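Local coordinates for ThermoDBP-single stranded DNA binding protein (Thermoproteus tenax, PDB 3TEK) that binds single-stranded DNA, probably standing in for the canonical single-stranded DNA-binding protein that is displaced in the Thermoproteales, at residues G33-S36 / A37-F41; R49-F52 / F53-F57; E73-F76 / N77-R80; E91-D94 / G95-W99; W99-E102 / E103-R107. All blocks are in the same frame, centred on the assembly; numbering follows the deposited sequence.

Contact 1 of 5, residues G33-S36 / A37-F41; sequences GKTS and AGRLF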
# COMPACT_ATOMS: atom_id res chain seq x y z
N GLY A 33 3.11 -8.19 -2.56
CA GLY A 33 3.89 -9.25 -3.14
C GLY A 33 4.89 -9.76 -2.15
O GLY A 33 5.08 -9.21 -1.04
N LYS A 34 5.52 -10.85 -2.57
CA LYS A 34 6.50 -11.57 -1.77
C LYS A 34 7.74 -10.69 -1.67
O LYS A 34 8.33 -10.32 -2.69
CB LYS A 34 6.81 -12.91 -2.48
CG LYS A 34 7.58 -13.98 -1.70
CD LYS A 34 7.45 -15.32 -2.46
CE LYS A 34 8.55 -16.31 -2.15
NZ LYS A 34 8.46 -17.44 -3.12
N THR A 35 8.14 -10.34 -0.46
CA THR A 35 9.21 -9.36 -0.29
C THR A 35 9.88 -9.52 1.08
O THR A 35 9.58 -10.46 1.81
CB THR A 35 8.69 -7.93 -0.46
OG1 THR A 35 9.78 -7.00 -0.41
CG2 THR A 35 7.67 -7.58 0.61
N SER A 36 10.80 -8.63 1.41
CA SER A 36 11.45 -8.65 2.71
C SER A 36 11.36 -7.25 3.24
O SER A 36 11.03 -6.33 2.46
CB SER A 36 12.92 -9.06 2.59
OG SER A 36 13.65 -8.11 1.82
N ALA A 37 11.64 -7.10 4.54
CA ALA A 37 11.61 -5.79 5.22
C ALA A 37 12.59 -4.79 4.61
O ALA A 37 12.23 -3.65 4.33
CB ALA A 37 11.90 -5.94 6.72
N GLY A 38 13.83 -5.22 4.38
CA GLY A 38 14.82 -4.40 3.72
C GLY A 38 14.35 -3.87 2.37
O GLY A 38 14.55 -2.69 2.05
N ARG A 39 13.75 -4.73 1.55
CA ARG A 39 13.29 -4.33 0.21
C ARG A 39 12.12 -3.38 0.28
O ARG A 39 12.07 -2.38 -0.42
CB ARG A 39 12.85 -5.53 -0.62
CG ARG A 39 13.95 -6.47 -1.06
CD ARG A 39 13.38 -7.57 -1.98
NE ARG A 39 12.44 -7.07 -2.99
CZ ARG A 39 12.77 -6.39 -4.09
NH1 ARG A 39 14.04 -6.11 -4.37
NH2 ARG A 39 11.81 -5.99 -4.92
N LEU A 40 11.17 -3.73 1.14
CA LEU A 40 9.90 -3.01 1.18
C LEU A 40 10.01 -1.69 1.95
O LEU A 40 9.53 -0.65 1.47
CB LEU A 40 8.81 -3.88 1.79
CG LEU A 40 7.43 -3.21 1.91
CD1 LEU A 40 6.80 -2.85 0.55
CD2 LEU A 40 6.53 -4.13 2.76
N PHE A 41 10.60 -1.76 3.14
CA PHE A 41 10.63 -0.62 4.06
C PHE A 41 12.00 0.04 4.18
O PHE A 41 12.09 1.12 4.73
CB PHE A 41 10.22 -1.03 5.48
CG PHE A 41 8.81 -1.53 5.62
CD1 PHE A 41 7.73 -0.76 5.22
CD2 PHE A 41 8.56 -2.79 6.18
CE1 PHE A 41 6.42 -1.24 5.37
CE2 PHE A 41 7.28 -3.27 6.33
CZ PHE A 41 6.20 -2.50 5.92
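S36 holds OG between its backbone N and its carbonyl carbon (chi1 63°), and this folds the hydroxyl back over the first turn of helix 37-41, where R39 keeps CG beside its own backbone N. The two side chains therefore meet directly, with S36 OG 3.3 Å from R39 CG. The same hydroxyl accepts a weak bond from R39 N, 3.4 Å from S36 OG but well aligned at 159°. A stronger bond runs from L40 N to S36 O at 2.9 Å. S36, at the N-cap position of the short helix 37-41 that follows sheet strand 23-31, thus receives two amides of the opening turn, one on its side chain and one on its carbonyl. The amide N of S36, by contrast, is buried with no partner anywhere in the model. T35 also turns its hydroxyl to the helix, OG1 lying 3.4 Å from R39 CB and 3.7 Å from R39 NE, oblique to the guanidinium. T35 CG2 approaches L40 CB as well, at 4.0 Å, where the two side chains cross at about a right angle. The R39 chain bends at chi3, and its NH2 finds its strong partner elsewhere, in a salt bridge with E51. Backbone bonding of T35 to F116 ties this cap to strand 116-124, while A37 rests on F100 and F101 of helix 83-108.

Contact 2 of 5, residues R49-F52 / F53-F57; sequences RPEF and FKLLF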
# COMPACT_ATOMS: atom_id res chain seq x y z
N ARG A 49 16.30 2.72 -2.04
CA ARG A 49 15.03 3.27 -1.57
C ARG A 49 14.02 2.20 -1.11
O ARG A 49 14.08 1.05 -1.57
CB ARG A 49 14.39 4.11 -2.68
CG ARG A 49 15.34 5.11 -3.34
CD ARG A 49 14.59 6.13 -4.20
NE ARG A 49 13.40 6.65 -3.53
CZ ARG A 49 13.41 7.54 -2.53
NH1 ARG A 49 14.54 8.03 -2.06
NH2 ARG A 49 12.25 7.93 -2.00
N PRO A 50 13.10 2.58 -0.20
CA PRO A 50 11.94 1.75 0.05
C PRO A 50 11.12 1.56 -1.23
O PRO A 50 10.76 2.53 -1.90
CB PRO A 50 11.15 2.56 1.08
CG PRO A 50 12.15 3.30 1.81
CD PRO A 50 13.19 3.67 0.78
N GLU A 51 10.84 0.30 -1.55
CA GLU A 51 10.03 -0.03 -2.72
C GLU A 51 8.58 0.38 -2.48
O GLU A 51 7.83 0.59 -3.43
CB GLU A 51 10.12 -1.52 -3.02
CG GLU A 51 9.93 -1.88 -4.48
CD GLU A 51 10.19 -3.36 -4.75
OE1 GLU A 51 9.79 -3.82 -5.85
OE2 GLU A 51 10.79 -4.05 -3.89
N PHE A 52 8.22 0.50 -1.21
CA PHE A 52 6.86 0.80 -0.78
C PHE A 52 6.17 1.83 -1.65
O PHE A 52 5.05 1.61 -2.10
CB PHE A 52 6.86 1.30 0.65
CG PHE A 52 5.49 1.64 1.15
CD1 PHE A 52 4.70 0.67 1.76
CD2 PHE A 52 4.97 2.91 1.00
CE1 PHE A 52 3.43 0.99 2.23
CE2 PHE A 52 3.70 3.22 1.45
CZ PHE A 52 2.93 2.25 2.06
N PHE A 53 6.84 2.95 -1.85
CA PHE A 53 6.23 4.12 -2.49
C PHE A 53 5.95 3.93 -3.97
O PHE A 53 4.90 4.34 -4.49
CB PHE A 53 7.10 5.35 -2.22
CG PHE A 53 7.04 5.79 -0.78
CD1 PHE A 53 5.88 6.38 -0.29
CD2 PHE A 53 8.08 5.55 0.08
CE1 PHE A 53 5.80 6.77 1.05
CE2 PHE A 53 8.00 5.93 1.43
CZ PHE A 53 6.86 6.51 1.91
N LYS A 54 6.89 3.25 -4.63
CA LYS A 54 6.77 2.85 -6.01
C LYS A 54 5.62 1.88 -6.19
O LYS A 54 4.83 2.00 -7.14
CB LYS A 54 8.08 2.19 -6.46
CG LYS A 54 8.26 2.11 -7.96
CD LYS A 54 9.64 1.46 -8.35
CE LYS A 54 10.85 2.17 -7.70
NZ LYS A 54 11.29 3.45 -8.35
N LEU A 55 5.52 0.92 -5.27
CA LEU A 55 4.43 -0.05 -5.31
C LEU A 55 3.09 0.67 -5.07
O LEU A 55 2.12 0.46 -5.79
CB LEU A 55 4.67 -1.18 -4.29
CG LEU A 55 5.96 -2.02 -4.54
CD1 LEU A 55 6.26 -2.97 -3.38
CD2 LEU A 55 5.95 -2.77 -5.88
N LEU A 56 3.06 1.54 -4.06
CA LEU A 56 1.82 2.20 -3.69
C LEU A 56 1.31 3.08 -4.85
O LEU A 56 0.12 3.11 -5.16
CB LEU A 56 2.03 3.05 -2.43
CG LEU A 56 0.89 3.95 -2.01
CD1 LEU A 56 -0.23 3.09 -1.50
CD2 LEU A 56 1.32 4.88 -0.92
N PHE A 57 2.23 3.79 -5.46
CA PHE A 57 1.91 4.74 -6.52
C PHE A 57 1.39 4.07 -7.77
O PHE A 57 0.46 4.57 -8.40
CB PHE A 57 3.13 5.60 -6.85
CG PHE A 57 3.33 6.76 -5.89
CD1 PHE A 57 3.08 6.63 -4.53
CD2 PHE A 57 3.76 8.00 -6.36
CE1 PHE A 57 3.26 7.69 -3.64
CE2 PHE A 57 3.94 9.09 -5.46
CZ PHE A 57 3.69 8.90 -4.09
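F52 drives the edge of its ring into the face of F53, and this is the dense part of the contact. The ring planes stand at 80° with centroids 5.1 Å apart, a T-shaped pair in which F52 CD2 lies over the centre of the F53 ring, 3.8 Å from F53 CD1. F52 sends CG anti to its backbone N (chi1 179°) whereas F53 keeps CG beside its own, and these different first torsions bring the edge of one ring against the face of its sequence neighbour. One turn on, L56 lies alongside F52 and points the same way, with L56 CD2 3.7 Å from F52 CE2. These groups sit on the first turn of helix 52-68, where L55 N donates to E51 O at 3.0 Å and L56 N to F52 O at 2.8 Å. The inward face of that turn belongs to the core between the antiparallel sheet and helix 83-108: F52 meets both F93 and W30 edge-to-face, and F53 also meets the F93 ring. Toward solvent the fit is looser. The nearest side-chain approach of E51 to L55 is CG to CG at 4.0 Å, and the E51 carboxylate is engaged in a salt bridge with R39. P50 CB comes only within 4.4 Å of F53 CD2, oblique to that ring. K54, exposed and bent at both chi3 and chi4, uses only its CB here, near E51 O, and the rest of the chain departs from the turn.

Contact 3 of 5, residues E73-F76 / N77-R80; sequences ENIF and NRIR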
# COMPACT_ATOMS: atom_id res chain seq x y z
N GLU A 73 -5.63 8.93 -15.40
CA GLU A 73 -4.26 9.44 -15.39
C GLU A 73 -4.17 10.95 -15.07
O GLU A 73 -3.24 11.38 -14.41
CB GLU A 73 -3.56 9.09 -16.72
CG GLU A 73 -2.01 9.23 -16.68
CD GLU A 73 -1.31 8.33 -15.64
OE1 GLU A 73 -1.90 7.33 -15.16
OE2 GLU A 73 -0.13 8.61 -15.31
N ASN A 74 -5.15 11.74 -15.51
CA ASN A 74 -5.21 13.17 -15.14
C ASN A 74 -5.45 13.37 -13.65
O ASN A 74 -4.89 14.27 -13.05
CB ASN A 74 -6.30 13.88 -15.93
CG ASN A 74 -5.97 13.96 -17.40
OD1 ASN A 74 -4.85 14.27 -17.76
ND2 ASN A 74 -6.93 13.69 -18.24
N ILE A 75 -6.30 12.52 -13.07
CA ILE A 75 -6.62 12.59 -11.66
C ILE A 75 -5.34 12.30 -10.93
O ILE A 75 -4.93 13.05 -10.05
CB ILE A 75 -7.70 11.57 -11.23
CG1 ILE A 75 -9.01 11.75 -12.03
CG2 ILE A 75 -8.01 11.71 -9.74
CD1 ILE A 75 -10.12 10.71 -11.72
N PHE A 76 -4.68 11.22 -11.32
CA PHE A 76 -3.44 10.82 -10.67
C PHE A 76 -2.35 11.89 -10.73
O PHE A 76 -1.68 12.17 -9.72
CB PHE A 76 -2.89 9.52 -11.26
CG PHE A 76 -1.65 9.05 -10.56
CD1 PHE A 76 -1.70 8.64 -9.24
CD2 PHE A 76 -0.43 9.03 -11.22
CE1 PHE A 76 -0.56 8.23 -8.58
CE2 PHE A 76 0.72 8.61 -10.59
CZ PHE A 76 0.66 8.21 -9.26
N ASN A 77 -2.17 12.46 -11.91
CA ASN A 77 -1.16 13.52 -12.10
C ASN A 77 -1.42 14.74 -11.23
O ASN A 77 -0.49 15.33 -10.71
CB ASN A 77 -1.04 13.90 -13.59
CG ASN A 77 -0.23 12.90 -14.37
OD1 ASN A 77 0.57 12.16 -13.80
ND2 ASN A 77 -0.45 12.84 -15.69
N ARG A 78 -2.69 15.09 -11.05
CA ARG A 78 -3.03 16.15 -10.12
C ARG A 78 -2.69 15.79 -8.66
O ARG A 78 -2.02 16.55 -7.97
CB ARG A 78 -4.50 16.49 -10.20
CG ARG A 78 -4.92 17.51 -9.17
CD ARG A 78 -6.29 18.02 -9.47
NE ARG A 78 -7.27 16.94 -9.47
CZ ARG A 78 -7.82 16.41 -8.38
NH1 ARG A 78 -7.49 16.83 -7.15
NH2 ARG A 78 -8.72 15.43 -8.51
N ILE A 79 -3.17 14.64 -8.18
CA ILE A 79 -3.05 14.35 -6.77
C ILE A 79 -1.65 13.93 -6.36
O ILE A 79 -1.26 14.12 -5.19
CB ILE A 79 -4.07 13.29 -6.28
CG1 ILE A 79 -3.78 11.91 -6.86
CG2 ILE A 79 -5.46 13.71 -6.64
CD1 ILE A 79 -4.61 10.82 -6.21
N ARG A 80 -0.92 13.38 -7.33
CA ARG A 80 0.39 12.77 -7.10
C ARG A 80 1.37 13.63 -6.30
O ARG A 80 2.13 13.11 -5.49
CB ARG A 80 1.04 12.40 -8.43
CG ARG A 80 2.25 11.55 -8.26
CD ARG A 80 2.76 11.00 -9.58
NE ARG A 80 4.21 11.14 -9.69
CZ ARG A 80 4.84 12.31 -9.76
NH1 ARG A 80 4.16 13.46 -9.78
NH2 ARG A 80 6.16 12.32 -9.84
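E73 and N77 begin an i to i+4 ladder that runs along helix 71-79, a short helix packed on helix 52-68. E73 O accepts from N77 N at 2.9 Å. The two side chains cross obliquely, carboxylate and amide planes 88° apart, leaving E73 OE2 and N77 OD1, both acceptors, 3.9 Å from each other; the other carboxylate oxygen, OE1, is salt-bridged to R65. N74 contributes mainly backbone, its O taking R78 N at 3.1 Å, while N74 ND2 is hydrogen-bonded to D71. I75 continues the ladder, its O accepting from I79 N. I75 CG2, anti to the backbone N, approaches R78 NH2 obliquely at 4.0 Å. That guanidinium donates to the carbonyl oxygens of P126 and D127, which joins the helix to the segment between strands 116-124 and 131-142. The I75 side chain also packs on L64 and F68 of helix 52-68. F76 closes the series: F76 O receives R80 N at 2.8 Å, a short bond that is bent to 139° at the hydrogen, and its ring also packs on A61 and L64. R80 places CB over the centre of one F76 face, 4.2 Å above the plane, then carries its chain along the ring, with guanidinium and ring planes 70° apart. Between the two side chains the closest approach is R80 CD to F76 CE2, 3.3 Å.

Contact 4 of 5, residues E91-D94 / G95-W99; sequences ELFD and GLKKW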
# COMPACT_ATOMS: atom_id res chain seq x y z
N GLU A 91 1.89 8.65 5.96
CA GLU A 91 1.23 8.18 7.18
C GLU A 91 0.93 6.70 7.07
O GLU A 91 1.05 5.97 8.03
CB GLU A 91 -0.05 8.99 7.46
CG GLU A 91 0.21 10.39 8.01
CD GLU A 91 -1.03 11.25 8.11
OE1 GLU A 91 -2.12 10.69 8.02
OE2 GLU A 91 -0.93 12.50 8.29
N LEU A 92 0.55 6.27 5.86
CA LEU A 92 0.40 4.84 5.56
C LEU A 92 1.71 4.05 5.71
O LEU A 92 1.72 2.95 6.27
CB LEU A 92 -0.13 4.67 4.13
CG LEU A 92 -0.31 3.25 3.65
CD1 LEU A 92 -1.19 2.43 4.61
CD2 LEU A 92 -0.88 3.29 2.19
N PHE A 93 2.79 4.61 5.18
CA PHE A 93 4.09 3.97 5.22
C PHE A 93 4.54 3.78 6.68
O PHE A 93 4.95 2.69 7.08
CB PHE A 93 5.10 4.81 4.44
CG PHE A 93 6.54 4.36 4.59
CD1 PHE A 93 7.03 3.28 3.87
CD2 PHE A 93 7.42 5.07 5.41
CE1 PHE A 93 8.40 2.89 3.98
CE2 PHE A 93 8.77 4.70 5.51
CZ PHE A 93 9.24 3.61 4.80
N ASP A 94 4.42 4.85 7.46
CA ASP A 94 4.80 4.83 8.87
C ASP A 94 3.92 3.89 9.69
O ASP A 94 4.43 3.16 10.51
CB ASP A 94 4.72 6.22 9.50
CG ASP A 94 5.89 7.09 9.12
OD1 ASP A 94 6.70 6.67 8.25
OD2 ASP A 94 6.03 8.19 9.71
N GLY A 95 2.61 3.94 9.45
CA GLY A 95 1.69 3.09 10.16
C GLY A 95 1.89 1.62 9.84
O GLY A 95 1.84 0.78 10.74
N LEU A 96 2.11 1.29 8.56
CA LEU A 96 2.37 -0.10 8.17
C LEU A 96 3.69 -0.62 8.70
O LEU A 96 3.77 -1.75 9.14
CB LEU A 96 2.37 -0.28 6.67
CG LEU A 96 1.07 -0.81 6.04
CD1 LEU A 96 1.11 -0.58 4.53
CD2 LEU A 96 0.80 -2.30 6.37
N LYS A 97 4.72 0.22 8.61
CA LYS A 97 6.05 -0.14 9.10
C LYS A 97 5.99 -0.38 10.59
O LYS A 97 6.58 -1.35 11.09
CB LYS A 97 7.02 0.99 8.79
CG LYS A 97 8.47 0.72 9.06
CD LYS A 97 9.30 1.87 8.49
CE LYS A 97 10.73 1.90 9.00
NZ LYS A 97 11.33 3.26 8.77
N LYS A 98 5.28 0.49 11.31
CA LYS A 98 5.12 0.34 12.76
C LYS A 98 4.37 -0.96 13.10
O LYS A 98 4.76 -1.73 13.98
CB LYS A 98 4.37 1.54 13.33
CG LYS A 98 4.39 1.60 14.86
CD LYS A 98 3.95 2.97 15.42
CE LYS A 98 2.53 2.95 16.00
NZ LYS A 98 2.24 4.15 16.86
N TRP A 99 3.25 -1.17 12.43
CA TRP A 99 2.53 -2.42 12.57
C TRP A 99 3.45 -3.64 12.33
O TRP A 99 3.39 -4.61 13.10
CB TRP A 99 1.33 -2.45 11.62
CG TRP A 99 0.71 -3.77 11.59
CD1 TRP A 99 -0.15 -4.27 12.51
CD2 TRP A 99 0.92 -4.79 10.61
NE1 TRP A 99 -0.50 -5.56 12.16
CE2 TRP A 99 0.14 -5.90 11.00
CE3 TRP A 99 1.68 -4.87 9.45
CZ2 TRP A 99 0.10 -7.10 10.25
CZ3 TRP A 99 1.63 -6.04 8.69
CH2 TRP A 99 0.86 -7.14 9.10
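F93 and K97 lie side by side, the flat ring meeting the aliphatic stem of the lysine obliquely. K97 CD is 4.1 Å from both F93 CZ and F93 CE2, so the methylene is shared between two ring carbons. Elsewhere round this ring F52 and F53 are neighbours, and F41 adds a further contact. The indole of W99 has L96 O at its edge, in the ring plane. Both F93 and K97 set CG anti to the backbone N (chi1 171° for F93), which sends them off the helix in the same direction; K97 stays extended to its end. Its NZ does not reach a salt bridge with D94, since K97 NZ stands 5.8 Å from D94 OD1, although opposite charges this close may still attract weakly.

On another side of the helix L92 and L96 also run alongside each other, joined through methyls, L92 CD1 to L96 CD1 at 3.8 Å. L96 reaches this with an unusual chi1 of -98°, and L96 CB packs 3.3 Å from L92 O. Four backbone bonds underlie both pairs, from G95, L96, K97 and K98 back to E91, L92, F93 and D94; that from L96 N to L92 O measures 2.9 Å. With L92 and L96 on W133, L122 and I118 of the sheet, and E91, D94 and K98 exposed, this is the middle of an amphipathic alpha-helix laid across an antiparallel beta-sheet.

Contact 5 of 5, residues W99-E102 / E103-R107; sequences WFFE and EAVPR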
# COMPACT_ATOMS: atom_id res chain seq x y z
N TRP A 99 3.25 -1.17 12.43
CA TRP A 99 2.53 -2.42 12.57
C TRP A 99 3.45 -3.64 12.33
O TRP A 99 3.39 -4.61 13.10
CB TRP A 99 1.33 -2.45 11.62
CG TRP A 99 0.71 -3.77 11.59
CD1 TRP A 99 -0.15 -4.27 12.51
CD2 TRP A 99 0.92 -4.79 10.61
NE1 TRP A 99 -0.50 -5.56 12.16
CE2 TRP A 99 0.14 -5.90 11.00
CE3 TRP A 99 1.68 -4.87 9.45
CZ2 TRP A 99 0.10 -7.10 10.25
CZ3 TRP A 99 1.63 -6.04 8.69
CH2 TRP A 99 0.86 -7.14 9.10
N PHE A 100 4.30 -3.60 11.29
CA PHE A 100 5.13 -4.76 10.94
C PHE A 100 6.16 -5.04 12.01
O PHE A 100 6.31 -6.15 12.46
CB PHE A 100 5.88 -4.56 9.64
CG PHE A 100 6.77 -5.72 9.28
CD1 PHE A 100 6.23 -6.88 8.75
CD2 PHE A 100 8.12 -5.66 9.52
CE1 PHE A 100 7.06 -7.98 8.42
CE2 PHE A 100 8.97 -6.74 9.21
CZ PHE A 100 8.44 -7.91 8.66
N PHE A 101 6.87 -4.00 12.43
CA PHE A 101 7.94 -4.19 13.38
C PHE A 101 7.46 -4.37 14.79
O PHE A 101 8.04 -5.14 15.53
CB PHE A 101 8.96 -3.07 13.28
CG PHE A 101 9.82 -3.17 12.08
CD1 PHE A 101 10.82 -4.13 12.02
CD2 PHE A 101 9.63 -2.32 10.99
CE1 PHE A 101 11.62 -4.25 10.90
CE2 PHE A 101 10.44 -2.42 9.87
CZ PHE A 101 11.43 -3.39 9.82
N GLU A 102 6.40 -3.68 15.16
CA GLU A 102 5.98 -3.66 16.56
C GLU A 102 4.88 -4.66 16.90
O GLU A 102 4.69 -4.99 18.07
CB GLU A 102 5.55 -2.26 16.98
CG GLU A 102 6.67 -1.25 16.86
CD GLU A 102 6.35 0.11 17.46
OE1 GLU A 102 7.07 1.08 17.13
OE2 GLU A 102 5.39 0.23 18.26
N GLU A 103 4.14 -5.14 15.89
CA GLU A 103 3.09 -6.11 16.11
C GLU A 103 3.35 -7.42 15.36
O GLU A 103 3.39 -8.48 15.97
CB GLU A 103 1.72 -5.54 15.75
CG GLU A 103 1.24 -4.44 16.69
CD GLU A 103 -0.00 -3.75 16.17
OE1 GLU A 103 0.08 -2.55 15.78
OE2 GLU A 103 -1.07 -4.39 16.11
N ALA A 104 3.50 -7.37 14.04
CA ALA A 104 3.68 -8.61 13.25
C ALA A 104 4.94 -9.43 13.65
O ALA A 104 4.87 -10.65 13.88
CB ALA A 104 3.71 -8.31 11.76
N VAL A 105 6.08 -8.75 13.70
CA VAL A 105 7.36 -9.35 14.04
C VAL A 105 7.33 -10.13 15.37
O VAL A 105 7.59 -11.34 15.38
CB VAL A 105 8.51 -8.33 13.97
CG1 VAL A 105 9.74 -8.87 14.70
CG2 VAL A 105 8.85 -8.01 12.49
N PRO A 106 6.98 -9.47 16.49
CA PRO A 106 6.91 -10.26 17.73
C PRO A 106 5.80 -11.30 17.69
O PRO A 106 5.97 -12.38 18.24
CB PRO A 106 6.63 -9.20 18.81
CG PRO A 106 7.06 -7.92 18.23
CD PRO A 106 6.79 -8.03 16.76
N ARG A 107 4.67 -10.99 17.04
CA ARG A 107 3.57 -11.94 16.96
C ARG A 107 3.97 -13.25 16.30
O ARG A 107 3.59 -14.32 16.75
CB ARG A 107 2.38 -11.35 16.19
CG ARG A 107 1.27 -12.34 15.84
CD ARG A 107 0.60 -12.93 17.07
NE ARG A 107 -0.49 -13.87 16.74
CZ ARG A 107 -0.35 -15.17 16.49
NH1 ARG A 107 0.85 -15.77 16.51
NH2 ARG A 107 -1.43 -15.91 16.21
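Helix 83-108 widens here into a pi-type turn, for W99 O accepts from both A104 N, in the carbonyl plane, and E103 N, above it, each at 2.9 Å, and F100 O accepts from V105 N, five residues on, at the same length.

The i to i+5 spacing has a counterpart in the side chains. A104 CB stands over one face of the W99 indole in a CH-pi contact, 4.1 Å from the centroid of its six-membered ring and 13° off the normal. V105 makes the equivalent contact on F100: V105 CG2 is 3.9 Å from the F100 ring centroid, 27° off the normal and displaced toward the rim, and closest to F100 CE2 at 3.5 Å. The V105 torsion, with CG2 anti to the carbonyl carbon, directs this methyl to the ring. The same methyl also brushes the F101 ring obliquely, while F100 CD2 comes over the centre of one F101 face. E103 crosses W99 at about a right angle, carboxylate and indole planes 78° apart, with E103 CD 3.7 Å from W99 CD1. At P106, which has no N-H to give, the helix kinks, and P106 CD instead packs 3.4 Å from F101 O.

Around this end of the helix, W99 packs on T138 and L140 of strand 131-142, F100 meets the ring of F116 on strand 116-124, F100 and V105 touch L110 in the following loop, and helix 37-41 packs against the same end.

Overall arrangement
All five contacts are local and follow one another in the chain, the last two overlapping at W99, and none encloses or crosses another. Contact 1 ends the loop from strand 23-31 by starting helix 37-41, and contact 2 ends the next loop by starting helix 52-68; the salt bridge between R39 and E51 joins them. Contact 3 lies on helix 71-79, where F76 and R80 touch F57 of contact 2. Contacts 4 and 5 are successive turns of helix 83-108. This helix meets contacts 1 and 2: F93 meets F52 and F53, F41 packs on K97, and A37 packs on F100. Contacts 3 and 5 lie on opposite sides of the chain's centre, their own centres about 33 Å apart.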